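Local atomic coordinates of iron-only hydrogenase system regulator (Thermotoga maritima, PDB entry 2NZC), a protein that is of unknown function but probably acts in regulating the iron-only hydrogenase system, as a small protein of the ACT-like kind. Residues F7-I12 with K78-K83; T11-D16 with E46-I51; R22-L27 with G67-I72; E33-R38 with L53-D58. One frame throughout, in Å; residues are numbered along the deposited sequence.

Contact 1 (F7-I12 with K78-K83); sequences FYILTI and KTVPLK
L10 and T79 lie side by side on the face of the sheet that packs against helix 59-69, their side chains pointing the same way from a non-hydrogen-bonded pair. CG of L10 sits 3.4 Å from OG1 of T79, and CD1 of L10 rests on T79 CG2 at 3.8 Å; the threonine hydroxyl finds its polar partner in S66 of the helix. If L10 were an alanine, the branched end would be gone and T79 CG2, with I62 of the helix, would probably lose an apolar neighbour. On the same face the Y8 ring crosses P81 at a slant, its CD1 coming within 3.6 Å of P81 CA. The pairing joins an inner strand and an outermost strand of the ferredoxin-like βαββαβ fold, as in ACT domains, with axes antiparallel at 161°. I9 and V80 exchange two backbone bonds, I9 N reaching V80 O at 2.7 Å, and T11 and K78 do the same. On the opposite face, which meets the second subunit, I9 CB leans on V80 CG2 at 3.8 Å. With chi1 at 60°, T11 holds OG1 between its backbone N and carbonyl carbon, 3.3 Å from K78 CB. Past the strand end, L82 N donates to F7 O (2.8 Å) from above the carbonyl plane, and L82 lies alongside F7, CB to CB at 3.6 Å. A water also donates to F7 O.

Contact 2 (T11-D16 with E46-I51); sequences TIVVED and ENMAII
D16 and N47 close the far end of an antiparallel ladder between strands 6-15 and 48-57, the two central strands of the ferredoxin-like sheet. D16 N donates to N47 O at 2.8 Å, while N47 and M48 together face V43 as a G1 beta bulge at the turn of the hairpin with strand 35-43. From this anchored backbone the aspartate side chain runs over the neighbouring strand. Its CB lies 3.6 Å from N47 O, CG comes up to the methyl of A49, and OD1 stays on that methyl at 3.6 Å. OD2, the other branch, accepts a hydrogen bond from a water that also donates to M48 O, a bridge that ties the carboxylate to the opposite backbone.

Further in, V14 and A49, then I12 and I51, form hydrogen-bonded pairs. V14 turns CG2 beside its backbone N (chi1 -162°), from where it crosses I51 CD1 at a slant, 4.0 Å away, on the face against which V24 of helix 18-30 packs. The reverse face carries V13 and I50, which reach the second subunit, and the selenomethionine M48, whose selenium lies 4.3 Å from V13 CG1. Where M48 meets the ladder, its CA approaches V14 O to 3.1 Å.

Contact 3 (R22-L27 with G67-I72); sequences RQVNEL and GKLGQI
K68 meets L27 at about a right angle, its CB pressed to 3.5 Å from L27 CD2, tighter than usual for two carbons. The aliphatic part of the lysine continues past the leucine, with K68 CD 3.8 Å from L27 CD1, before the chain leads away. L69 follows, and its side chain reaches inward: CD2 lies 3.9 Å from L27 CD2 and 4.1 Å from V24 CG1, which it crosses nearly at right angles. Behind it stand L10 and I12 of strand 6-15. A type I turn from L69 to I72 then brings the chain back toward helix 18-30. There I72, with CG1 set beside its backbone N (chi1 -60°), runs antiparallel alongside Q23 and puts CD1 3.7 Å from Q23 CB and 3.9 Å from L27 CD2. With an alanine at L27, K68 CB, L69 CD2 and I72 CD1 would probably lose the branch on which they converge, opening a gap between the helices. In the ferredoxin-like fold these are the two helices lying on one face of the sheet, joined here near the end of helix 59-69. No hydrogen bond crosses between the segments, so their direct contact rests on the apolar fit of side chains.

Contact 4 (E33-R38 with L53-D58); sequences EDILLR and LVLKTD
Strands 35-38 and 53-57 run antiparallel at 177°, and their register slips by one residue where L36 and L37 both face V54, a classic beta bulge. V54 O takes L36 N at 2.7 Å and, weakly, L37 N at 3.4 Å; V54 N returns a bond to L37 O. Ahead of the bulge, K56 N donates to D34 O in the carbonyl plane. On the helix-covered face I35 and L55 lie side by side, CG1 to CG at 4.0 Å. R38 and L53 do likewise, with L53 CD2 3.7 Å from R38 CG. CG of R38 is anti to the backbone N (chi1 176°) and the chain stays extended, which carries the guanidinium beyond the leucine to N25 of helix 18-30, near a bound acetic acid molecule, probably from the crystallisation liquor. These strands form the hairpin at one side of the ferredoxin-like sheet, and R38 pairs with a strand of the third subunit, so the sheet continues across that interface. On the opposite face L37 CB meets V54 CB at 4.1 Å, and L37 packs against its counterpart in the fourth subunit. L36 crosses K56 at a slant, its CD1 3.7 Å from K56 CB, while K56 NZ reaches a salt bridge with E45 of the second subunit. At the hairpin's open end D34 crosses T57 at about a right angle; T57 OG1 is modelled as donating to D34 OD2, but the very short separation of 2.3 Å makes that bond doubtful. D58 caps the start of helix 59-69.

Contacts 1, 2 and 4 are strand pairings of one sheet, and contact 3 is helix packing on its face. Contacts 1 and 2 share T11 and I12 on strand 6-15, whereas contacts 2 and 4 share strand 48-57. Contacts 2 and 4 are the buried ones; contact 1, on an outermost strand of the chain, and contact 3 are partly open to solvent. Backbone bonds dominate in the sheet, but contact 3 has none across it. I12 and L10 meet L69, and V24 meets I51, bringing the helices onto the ladders. The sheet contacts all touch the second subunit; contact 3 touches no other chain.

Contact 1 (F7-I12 with K78-K83)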
loop_
_atom_site.group_PDB
_atom_site.type_symbol
_atom_site.label_atom_id
_atom_site.label_comp_id
_atom_site.label_asym_id
_atom_site.label_seq_id
_atom_site.Cartn_x
_atom_site.Cartn_y
_atom_site.Cartn_z
ATOM N N PHE D 7 16.424 -3.697 -7.548
ATOM C CA PHE D 7 15.148 -3.803 -6.896
ATOM C C PHE D 7 14.782 -5.251 -6.587
ATOM O O PHE D 7 14.977 -6.162 -7.408
ATOM C CB PHE D 7 14.042 -3.183 -7.765
ATOM C CG PHE D 7 14.108 -1.696 -7.856
ATOM C CD1 PHE D 7 14.927 -1.087 -8.794
ATOM C CD2 PHE D 7 13.317 -0.900 -7.030
ATOM C CE1 PHE D 7 14.996 0.309 -8.903
ATOM C CE2 PHE D 7 13.381 0.505 -7.132
ATOM C CZ PHE D 7 14.234 1.099 -8.069
ATOM N N TYR D 8 14.206 -5.428 -5.412
ATOM C CA TYR D 8 13.710 -6.716 -4.967
ATOM C C TYR D 8 12.349 -6.520 -4.395
ATOM O O TYR D 8 12.046 -5.458 -3.791
ATOM C CB TYR D 8 14.628 -7.329 -3.895
ATOM C CG TYR D 8 16.035 -7.615 -4.390
ATOM C CD1 TYR D 8 16.372 -8.851 -4.943
ATOM C CD2 TYR D 8 17.018 -6.643 -4.306
ATOM C CE1 TYR D 8 17.673 -9.093 -5.418
ATOM C CE2 TYR D 8 18.311 -6.864 -4.753
ATOM C CZ TYR D 8 18.630 -8.092 -5.307
ATOM O OH TYR D 8 19.905 -8.295 -5.745
ATOM N N ILE D 9 11.528 -7.553 -4.568
ATOM C CA ILE D 9 10.231 -7.638 -3.914
ATOM C C ILE D 9 10.280 -8.721 -2.806
ATOM O O ILE D 9 10.769 -9.850 -3.036
ATOM C CB ILE D 9 9.164 -7.996 -4.956
ATOM C CG1 ILE D 9 9.005 -6.850 -5.954
ATOM C CG2 ILE D 9 7.849 -8.319 -4.288
ATOM C CD1 ILE D 9 8.842 -7.334 -7.372
ATOM N N LEU D 10 9.756 -8.392 -1.626
ATOM C CA LEU D 10 9.655 -9.365 -0.539
ATOM C C LEU D 10 8.221 -9.476 -0.075
ATOM O O LEU D 10 7.556 -8.462 0.184
ATOM C CB LEU D 10 10.513 -8.931 0.639
ATOM C CG LEU D 10 11.889 -9.573 0.651
ATOM C CD1 LEU D 10 12.749 -8.709 -0.209
ATOM C CD2 LEU D 10 12.413 -9.598 2.073
ATOM N N THR D 11 7.740 -10.701 0.001
ATOM C CA THR D 11 6.470 -10.969 0.653
ATOM C C THR D 11 6.726 -11.804 1.893
ATOM O O THR D 11 7.366 -12.884 1.832
ATOM C CB THR D 11 5.540 -11.718 -0.253
ATOM O OG1 THR D 11 6.169 -12.958 -0.588
ATOM C CG2 THR D 11 5.337 -10.942 -1.525
ATOM N N ILE D 12 6.225 -11.300 3.013
ATOM C CA ILE D 12 6.373 -11.931 4.305
ATOM C C ILE D 12 4.976 -12.286 4.798
ATOM O O ILE D 12 4.079 -11.435 4.805
ATOM C CB ILE D 12 7.000 -10.942 5.310
ATOM C CG1 ILE D 12 8.349 -10.413 4.781
ATOM C CG2 ILE D 12 7.161 -11.576 6.680
ATOM C CD1 ILE D 12 8.819 -9.193 5.476
ATOM N N LYS D 78 9.240 -14.794 0.894
ATOM C CA LYS D 78 9.572 -15.077 -0.479
ATOM C C LYS D 78 10.239 -13.833 -1.027
ATOM O O LYS D 78 9.676 -12.728 -0.961
ATOM C CB LYS D 78 8.307 -15.409 -1.269
ATOM C CG LYS D 78 8.524 -15.845 -2.712
ATOM C CD LYS D 78 8.904 -17.340 -2.796
ATOM C CE LYS D 78 8.254 -18.022 -3.995
ATOM N NZ LYS D 78 9.222 -18.578 -4.991
ATOM N N THR D 79 11.444 -14.014 -1.552
ATOM C CA THR D 79 12.217 -12.889 -2.057
ATOM C C THR D 79 12.416 -13.038 -3.551
ATOM O O THR D 79 12.854 -14.093 -4.006
ATOM C CB THR D 79 13.586 -12.790 -1.350
ATOM O OG1 THR D 79 13.393 -12.550 0.052
ATOM C CG2 THR D 79 14.423 -11.664 -1.957
ATOM N N VAL D 80 12.094 -11.991 -4.314
ATOM C CA VAL D 80 12.349 -11.996 -5.767
ATOM C C VAL D 80 12.906 -10.690 -6.361
ATOM O O VAL D 80 12.400 -9.613 -6.045
ATOM C CB VAL D 80 11.091 -12.378 -6.587
ATOM C CG1 VAL D 80 10.609 -13.778 -6.218
ATOM C CG2 VAL D 80 9.999 -11.376 -6.406
ATOM N N PRO D 81 13.902 -10.790 -7.271
ATOM C CA PRO D 81 14.403 -9.578 -7.915
ATOM C C PRO D 81 13.398 -9.070 -8.935
ATOM O O PRO D 81 12.676 -9.865 -9.546
ATOM C CB PRO D 81 15.668 -10.039 -8.657
ATOM C CG PRO D 81 15.803 -11.498 -8.438
ATOM C CD PRO D 81 14.547 -12.011 -7.799
ATOM N N LEU D 82 13.346 -7.748 -9.092
ATOM C CA LEU D 82 12.588 -7.119 -10.154
ATOM C C LEU D 82 13.137 -7.584 -11.505
ATOM O O LEU D 82 12.366 -7.812 -12.445
ATOM C CB LEU D 82 12.683 -5.596 -10.027
ATOM C CG LEU D 82 11.789 -4.750 -10.937
ATOM C CD1 LEU D 82 10.336 -4.869 -10.502
ATOM C CD2 LEU D 82 12.233 -3.292 -10.983
ATOM N N LYS D 83 14.466 -7.728 -11.564
ATOM C CA LYS D 83 15.247 -8.266 -12.706
ATOM C C LYS D 83 15.611 -7.234 -13.776
ATOM O O LYS D 83 15.087 -6.119 -13.778
ATOM C CB LYS D 83 14.592 -9.491 -13.341
ATOM C CG LYS D 83 14.904 -10.804 -12.656
ATOM C CD LYS D 83 14.702 -11.978 -13.635
ATOM C CE LYS D 83 16.021 -12.490 -14.226
ATOM N NZ LYS D 83 16.731 -11.517 -15.111
HETATM O O HOH W 1 16.167 -6.672 -10.000
#

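Contact 2 (T11-D16 with E46-I51)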
loop_
_atom_site.group_PDB
_atom_site.type_symbol
_atom_site.label_atom_id
_atom_site.label_comp_id
_atom_site.label_asym_id
_atom_site.label_seq_id
_atom_site.Cartn_x
_atom_site.Cartn_y
_atom_site.Cartn_z
ATOM N N THR D 11 7.740 -10.701 0.001
ATOM C CA THR D 11 6.470 -10.969 0.653
ATOM C C THR D 11 6.726 -11.804 1.893
ATOM O O THR D 11 7.366 -12.884 1.832
ATOM C CB THR D 11 5.540 -11.718 -0.253
ATOM O OG1 THR D 11 6.169 -12.958 -0.588
ATOM C CG2 THR D 11 5.337 -10.942 -1.525
ATOM N N ILE D 12 6.225 -11.300 3.013
ATOM C CA ILE D 12 6.373 -11.931 4.305
ATOM C C ILE D 12 4.976 -12.286 4.798
ATOM O O ILE D 12 4.079 -11.435 4.805
ATOM C CB ILE D 12 7.000 -10.942 5.310
ATOM C CG1 ILE D 12 8.349 -10.413 4.781
ATOM C CG2 ILE D 12 7.161 -11.576 6.680
ATOM C CD1 ILE D 12 8.819 -9.193 5.476
ATOM N N VAL D 13 4.788 -13.527 5.218
ATOM C CA VAL D 13 3.557 -13.932 5.896
ATOM C C VAL D 13 3.903 -14.282 7.353
ATOM O O VAL D 13 4.680 -15.208 7.618
ATOM C CB VAL D 13 2.876 -15.116 5.166
ATOM C CG1 VAL D 13 1.664 -15.598 5.925
ATOM C CG2 VAL D 13 2.481 -14.689 3.728
ATOM N N VAL D 14 3.322 -13.529 8.283
ATOM C CA VAL D 14 3.603 -13.682 9.711
ATOM C C VAL D 14 2.395 -14.199 10.486
ATOM O O VAL D 14 1.284 -13.741 10.265
ATOM C CB VAL D 14 3.989 -12.326 10.357
ATOM C CG1 VAL D 14 4.694 -12.554 11.713
ATOM C CG2 VAL D 14 4.856 -11.514 9.460
ATOM N N GLU D 15 2.613 -15.134 11.412
ATOM C CA GLU D 15 1.574 -15.492 12.402
ATOM C C GLU D 15 1.492 -14.345 13.417
ATOM O O GLU D 15 2.500 -13.966 14.010
ATOM C CB GLU D 15 1.876 -16.839 13.051
ATOM C CG GLU D 15 2.291 -17.881 12.014
ATOM C CD GLU D 15 2.342 -19.305 12.521
ATOM O OE1 GLU D 15 2.637 -19.549 13.721
ATOM O OE2 GLU D 15 2.093 -20.203 11.688
ATOM N N ASP D 16 0.295 -13.776 13.587
ATOM C CA ASP D 16 0.135 -12.433 14.177
ATOM C C ASP D 16 0.166 -12.424 15.697
ATOM O O ASP D 16 -0.555 -11.641 16.337
ATOM C CB ASP D 16 -1.150 -11.742 13.667
ATOM C CG ASP D 16 -0.958 -10.224 13.385
ATOM O OD1 ASP D 16 0.213 -9.760 13.261
ATOM O OD2 ASP D 16 -1.991 -9.501 13.256
ATOM N N GLU D 46 -7.454 -15.197 9.959
ATOM C CA GLU D 46 -6.464 -16.270 9.987
ATOM C C GLU D 46 -5.328 -16.076 11.003
ATOM O O GLU D 46 -4.365 -16.853 10.994
ATOM C CB GLU D 46 -5.876 -16.502 8.579
ATOM C CG GLU D 46 -6.902 -16.765 7.481
ATOM C CD GLU D 46 -7.637 -18.093 7.631
ATOM O OE1 GLU D 46 -7.101 -19.015 8.282
ATOM O OE2 GLU D 46 -8.758 -18.212 7.090
ATOM N N ASN D 47 -5.438 -15.047 11.858
ATOM C CA ASN D 47 -4.395 -14.725 12.848
ATOM C C ASN D 47 -3.021 -14.612 12.182
ATOM O O ASN D 47 -2.006 -15.100 12.684
ATOM C CB ASN D 47 -4.389 -15.731 14.018
ATOM C CG ASN D 47 -5.688 -15.700 14.819
ATOM O OD1 ASN D 47 -6.243 -14.631 15.089
ATOM N ND2 ASN D 47 -6.185 -16.874 15.188
HETATM N N MSE D 48 -3.018 -13.965 11.023
HETATM C CA MSE D 48 -1.822 -13.802 10.247
HETATM C C MSE D 48 -1.762 -12.390 9.724
HETATM O O MSE D 48 -2.731 -11.649 9.769
HETATM C CB MSE D 48 -1.796 -14.799 9.094
HETATM C CG MSE D 48 -1.138 -16.105 9.442
HETATM SE SE MSE D 48 -1.519 -17.439 8.071
HETATM C CE MSE D 48 -1.244 -19.038 9.135
ATOM N N ALA D 49 -0.593 -12.008 9.253
ATOM C CA ALA D 49 -0.407 -10.684 8.731
ATOM C C ALA D 49 0.411 -10.879 7.496
ATOM O O ALA D 49 1.299 -11.741 7.492
ATOM C CB ALA D 49 0.336 -9.844 9.714
ATOM N N ILE D 50 0.109 -10.096 6.462
ATOM C CA ILE D 50 0.897 -10.075 5.215
ATOM C C ILE D 50 1.675 -8.776 5.172
ATOM O O ILE D 50 1.140 -7.726 5.549
ATOM C CB ILE D 50 -0.020 -10.078 3.967
ATOM C CG1 ILE D 50 -0.826 -11.373 3.953
ATOM C CG2 ILE D 50 0.837 -9.849 2.683
ATOM C CD1 ILE D 50 -2.096 -11.372 3.073
ATOM N N ILE D 51 2.946 -8.842 4.772
ATOM C CA ILE D 51 3.759 -7.616 4.584
ATOM C C ILE D 51 4.411 -7.712 3.210
ATOM O O ILE D 51 5.018 -8.759 2.872
ATOM C CB ILE D 51 4.895 -7.448 5.650
ATOM C CG1 ILE D 51 4.337 -7.403 7.052
ATOM C CG2 ILE D 51 5.677 -6.131 5.419
ATOM C CD1 ILE D 51 5.382 -7.718 8.188
HETATM O O HOH W 2 -4.128 -10.853 12.156
#

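Contact 3 (R22-L27 with G67-I72)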
loop_
_atom_site.group_PDB
_atom_site.type_symbol
_atom_site.label_atom_id
_atom_site.label_comp_id
_atom_site.label_asym_id
_atom_site.label_seq_id
_atom_site.Cartn_x
_atom_site.Cartn_y
_atom_site.Cartn_z
ATOM N N ARG D 22 7.010 -8.753 16.729
ATOM C CA ARG D 22 8.068 -7.935 17.339
ATOM C C ARG D 22 9.409 -8.137 16.629
ATOM O O ARG D 22 10.061 -7.167 16.246
ATOM C CB ARG D 22 8.173 -8.225 18.833
ATOM C CG ARG D 22 9.292 -7.469 19.572
ATOM C CD ARG D 22 9.202 -7.600 21.094
ATOM N NE ARG D 22 9.315 -8.985 21.556
ATOM C CZ ARG D 22 8.382 -9.635 22.256
ATOM N NH1 ARG D 22 8.584 -10.896 22.616
ATOM N NH2 ARG D 22 7.249 -9.033 22.610
ATOM N N GLN D 23 9.792 -9.394 16.418
ATOM C CA GLN D 23 11.056 -9.720 15.760
ATOM C C GLN D 23 11.116 -9.261 14.307
ATOM O O GLN D 23 12.130 -8.739 13.884
ATOM C CB GLN D 23 11.333 -11.210 15.825
ATOM C CG GLN D 23 11.669 -11.745 17.201
ATOM C CD GLN D 23 11.433 -13.222 17.251
ATOM O OE1 GLN D 23 10.396 -13.698 16.775
ATOM N NE2 GLN D 23 12.379 -13.966 17.805
ATOM N N VAL D 24 10.044 -9.468 13.544
ATOM C CA VAL D 24 9.983 -8.956 12.170
ATOM C C VAL D 24 10.153 -7.430 12.164
ATOM O O VAL D 24 10.948 -6.895 11.375
ATOM C CB VAL D 24 8.672 -9.374 11.414
ATOM C CG1 VAL D 24 8.559 -8.686 10.050
ATOM C CG2 VAL D 24 8.623 -10.875 11.232
ATOM N N ASN D 25 9.432 -6.739 13.049
ATOM C CA ASN D 25 9.525 -5.280 13.143
ATOM C C ASN D 25 10.907 -4.775 13.527
ATOM O O ASN D 25 11.368 -3.774 12.996
ATOM C CB ASN D 25 8.491 -4.708 14.123
ATOM C CG ASN D 25 7.110 -4.682 13.548
ATOM O OD1 ASN D 25 6.924 -4.475 12.346
ATOM N ND2 ASN D 25 6.113 -4.911 14.400
ATOM N N GLU D 26 11.571 -5.462 14.446
ATOM C CA GLU D 26 12.910 -5.051 14.834
ATOM C C GLU D 26 13.873 -5.176 13.651
ATOM O O GLU D 26 14.707 -4.302 13.426
ATOM C CB GLU D 26 13.392 -5.844 16.039
ATOM C CG GLU D 26 12.618 -5.496 17.316
ATOM C CD GLU D 26 13.007 -6.349 18.505
ATOM O OE1 GLU D 26 13.841 -7.271 18.334
ATOM O OE2 GLU D 26 12.479 -6.088 19.616
ATOM N N LEU D 27 13.731 -6.268 12.906
ATOM C CA LEU D 27 14.535 -6.538 11.728
ATOM C C LEU D 27 14.371 -5.510 10.618
ATOM O O LEU D 27 15.362 -4.986 10.090
ATOM C CB LEU D 27 14.201 -7.929 11.183
ATOM C CG LEU D 27 15.338 -8.692 10.512
ATOM C CD1 LEU D 27 16.620 -8.592 11.326
ATOM C CD2 LEU D 27 14.882 -10.138 10.378
ATOM N N GLY D 67 17.902 -14.195 5.135
ATOM C CA GLY D 67 18.428 -15.197 6.074
ATOM C C GLY D 67 17.826 -14.991 7.446
ATOM O O GLY D 67 17.416 -15.943 8.101
ATOM N N LYS D 68 17.746 -13.729 7.865
ATOM C CA LYS D 68 17.284 -13.387 9.208
ATOM C C LYS D 68 15.783 -13.574 9.391
ATOM O O LYS D 68 15.353 -14.172 10.384
ATOM C CB LYS D 68 17.729 -11.968 9.589
ATOM C CG LYS D 68 19.241 -11.852 9.782
ATOM C CD LYS D 68 19.665 -10.405 9.977
ATOM C CE LYS D 68 21.180 -10.268 10.007
ATOM N NZ LYS D 68 21.770 -11.035 11.147
ATOM N N LEU D 69 14.991 -13.082 8.439
ATOM C CA LEU D 69 13.549 -13.304 8.457
ATOM C C LEU D 69 13.209 -14.791 8.553
ATOM O O LEU D 69 12.360 -15.186 9.361
ATOM C CB LEU D 69 12.857 -12.659 7.238
ATOM C CG LEU D 69 12.675 -11.150 7.279
ATOM C CD1 LEU D 69 12.336 -10.572 5.901
ATOM C CD2 LEU D 69 11.662 -10.713 8.336
ATOM N N GLY D 70 13.925 -15.603 7.774
ATOM C CA GLY D 70 13.715 -17.049 7.739
ATOM C C GLY D 70 14.107 -17.783 9.012
ATOM O O GLY D 70 13.768 -18.958 9.192
ATOM N N GLN D 71 14.836 -17.097 9.888
ATOM C CA GLN D 71 15.211 -17.647 11.186
ATOM C C GLN D 71 14.178 -17.262 12.258
ATOM O O GLN D 71 14.343 -17.610 13.416
ATOM C CB GLN D 71 16.622 -17.188 11.590
ATOM C CG GLN D 71 17.755 -17.740 10.705
ATOM C CD GLN D 71 19.154 -17.606 11.320
ATOM O OE1 GLN D 71 20.162 -17.543 10.602
ATOM N NE2 GLN D 71 19.228 -17.595 12.653
ATOM N N ILE D 72 13.123 -16.537 11.877
ATOM C CA ILE D 72 12.067 -16.172 12.833
ATOM C C ILE D 72 10.894 -17.150 12.784
ATOM O O ILE D 72 10.282 -17.333 11.729
ATOM C CB ILE D 72 11.538 -14.736 12.630
ATOM C CG1 ILE D 72 12.673 -13.716 12.791
ATOM C CG2 ILE D 72 10.414 -14.433 13.627
ATOM C CD1 ILE D 72 12.303 -12.305 12.380
#

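Contact 4 (E33-R38 with L53-D58)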
loop_
_atom_site.group_PDB
_atom_site.type_symbol
_atom_site.label_atom_id
_atom_site.label_comp_id
_atom_site.label_asym_id
_atom_site.label_seq_id
_atom_site.Cartn_x
_atom_site.Cartn_y
_atom_site.Cartn_z
ATOM N N GLU D 33 16.745 1.546 5.683
ATOM C CA GLU D 33 17.496 2.373 4.720
ATOM C C GLU D 33 17.146 2.059 3.278
ATOM O O GLU D 33 16.994 2.964 2.467
ATOM C CB GLU D 33 19.012 2.138 4.903
ATOM C CG GLU D 33 19.930 3.116 4.171
ATOM C CD GLU D 33 21.412 2.823 4.399
ATOM O OE1 GLU D 33 21.816 1.630 4.474
ATOM O OE2 GLU D 33 22.191 3.796 4.498
ATOM N N ASP D 34 17.086 0.779 2.945
ATOM C CA ASP D 34 16.876 0.407 1.552
ATOM C C ASP D 34 15.458 -0.045 1.281
ATOM O O ASP D 34 15.203 -0.591 0.225
ATOM C CB ASP D 34 17.849 -0.669 1.103
ATOM C CG ASP D 34 19.278 -0.142 0.903
ATOM O OD1 ASP D 34 19.496 1.072 0.672
ATOM O OD2 ASP D 34 20.196 -0.968 0.966
ATOM N N ILE D 35 14.551 0.174 2.230
ATOM C CA ILE D 35 13.139 -0.165 2.014
ATOM C C ILE D 35 12.450 1.021 1.334
ATOM O O ILE D 35 12.469 2.136 1.844
ATOM C CB ILE D 35 12.408 -0.552 3.321
ATOM C CG1 ILE D 35 12.918 -1.908 3.833
ATOM C CG2 ILE D 35 10.856 -0.721 3.037
ATOM C CD1 ILE D 35 12.362 -2.329 5.240
ATOM N N LEU D 36 11.864 0.798 0.169
ATOM C CA LEU D 36 11.196 1.912 -0.514
ATOM C C LEU D 36 9.701 1.923 -0.303
ATOM O O LEU D 36 9.035 2.923 -0.584
ATOM C CB LEU D 36 11.516 1.895 -2.015
ATOM C CG LEU D 36 12.988 1.886 -2.374
ATOM C CD1 LEU D 36 13.131 1.779 -3.910
ATOM C CD2 LEU D 36 13.627 3.141 -1.855
ATOM N N LEU D 37 9.166 0.787 0.136
ATOM C CA LEU D 37 7.727 0.648 0.286
ATOM C C LEU D 37 7.451 -0.473 1.246
ATOM O O LEU D 37 8.091 -1.533 1.177
ATOM C CB LEU D 37 7.045 0.382 -1.088
ATOM C CG LEU D 37 5.526 0.154 -1.027
ATOM C CD1 LEU D 37 4.819 1.450 -0.529
ATOM C CD2 LEU D 37 4.882 -0.341 -2.354
ATOM N N ARG D 38 6.519 -0.238 2.171
ATOM C CA ARG D 38 6.085 -1.318 3.084
ATOM C C ARG D 38 4.562 -1.264 3.185
ATOM O O ARG D 38 3.986 -0.184 3.438
ATOM C CB ARG D 38 6.717 -1.174 4.476
ATOM C CG ARG D 38 6.214 -2.243 5.511
ATOM C CD ARG D 38 7.083 -2.204 6.801
ATOM N NE ARG D 38 6.571 -3.089 7.863
ATOM C CZ ARG D 38 7.086 -3.165 9.098
ATOM N NH1 ARG D 38 8.137 -2.421 9.445
ATOM N NH2 ARG D 38 6.540 -3.973 10.000
ATOM N N LEU D 53 7.149 -5.737 0.733
ATOM C CA LEU D 53 8.268 -4.769 0.723
ATOM C C LEU D 53 8.829 -4.644 -0.689
ATOM O O LEU D 53 8.893 -5.635 -1.446
ATOM C CB LEU D 53 9.421 -5.266 1.642
ATOM C CG LEU D 53 9.104 -5.577 3.114
ATOM C CD1 LEU D 53 10.339 -6.098 3.784
ATOM C CD2 LEU D 53 8.727 -4.308 3.843
ATOM N N VAL D 54 9.202 -3.421 -1.050
ATOM C CA VAL D 54 10.066 -3.156 -2.210
ATOM C C VAL D 54 11.371 -2.598 -1.630
ATOM O O VAL D 54 11.338 -1.683 -0.797
ATOM C CB VAL D 54 9.434 -2.127 -3.201
ATOM C CG1 VAL D 54 10.405 -1.909 -4.414
ATOM C CG2 VAL D 54 8.081 -2.652 -3.706
ATOM N N LEU D 55 12.511 -3.164 -2.042
ATOM C CA LEU D 55 13.797 -2.662 -1.608
ATOM C C LEU D 55 14.569 -2.334 -2.841
ATOM O O LEU D 55 14.344 -2.936 -3.892
ATOM C CB LEU D 55 14.578 -3.726 -0.829
ATOM C CG LEU D 55 14.058 -3.999 0.588
ATOM C CD1 LEU D 55 13.090 -5.158 0.588
ATOM C CD2 LEU D 55 15.244 -4.243 1.505
ATOM N N LYS D 56 15.464 -1.363 -2.735
ATOM C CA LYS D 56 16.505 -1.221 -3.739
ATOM C C LYS D 56 17.821 -1.344 -2.986
ATOM O O LYS D 56 18.174 -0.476 -2.202
ATOM C CB LYS D 56 16.413 0.104 -4.479
ATOM C CG LYS D 56 17.344 0.155 -5.704
ATOM C CD LYS D 56 17.345 1.517 -6.346
ATOM C CE LYS D 56 18.376 1.596 -7.452
ATOM N NZ LYS D 56 18.798 3.010 -7.629
ATOM N N THR D 57 18.530 -2.445 -3.189
ATOM C CA THR D 57 19.658 -2.721 -2.326
ATOM C C THR D 57 20.684 -3.644 -2.972
ATOM O O THR D 57 20.570 -4.000 -4.144
ATOM C CB THR D 57 19.200 -3.235 -0.931
ATOM O OG1 THR D 57 20.297 -3.096 -0.013
ATOM C CG2 THR D 57 18.765 -4.666 -0.990
ATOM N N ASP D 58 21.711 -4.015 -2.225
ATOM C CA ASP D 58 22.763 -4.811 -2.857
ATOM C C ASP D 58 22.625 -6.282 -2.443
ATOM O O ASP D 58 21.685 -6.650 -1.721
ATOM C CB ASP D 58 24.150 -4.214 -2.591
ATOM C CG ASP D 58 24.446 -4.060 -1.134
ATOM O OD1 ASP D 58 23.681 -4.604 -0.326
ATOM O OD2 ASP D 58 25.465 -3.418 -0.791
#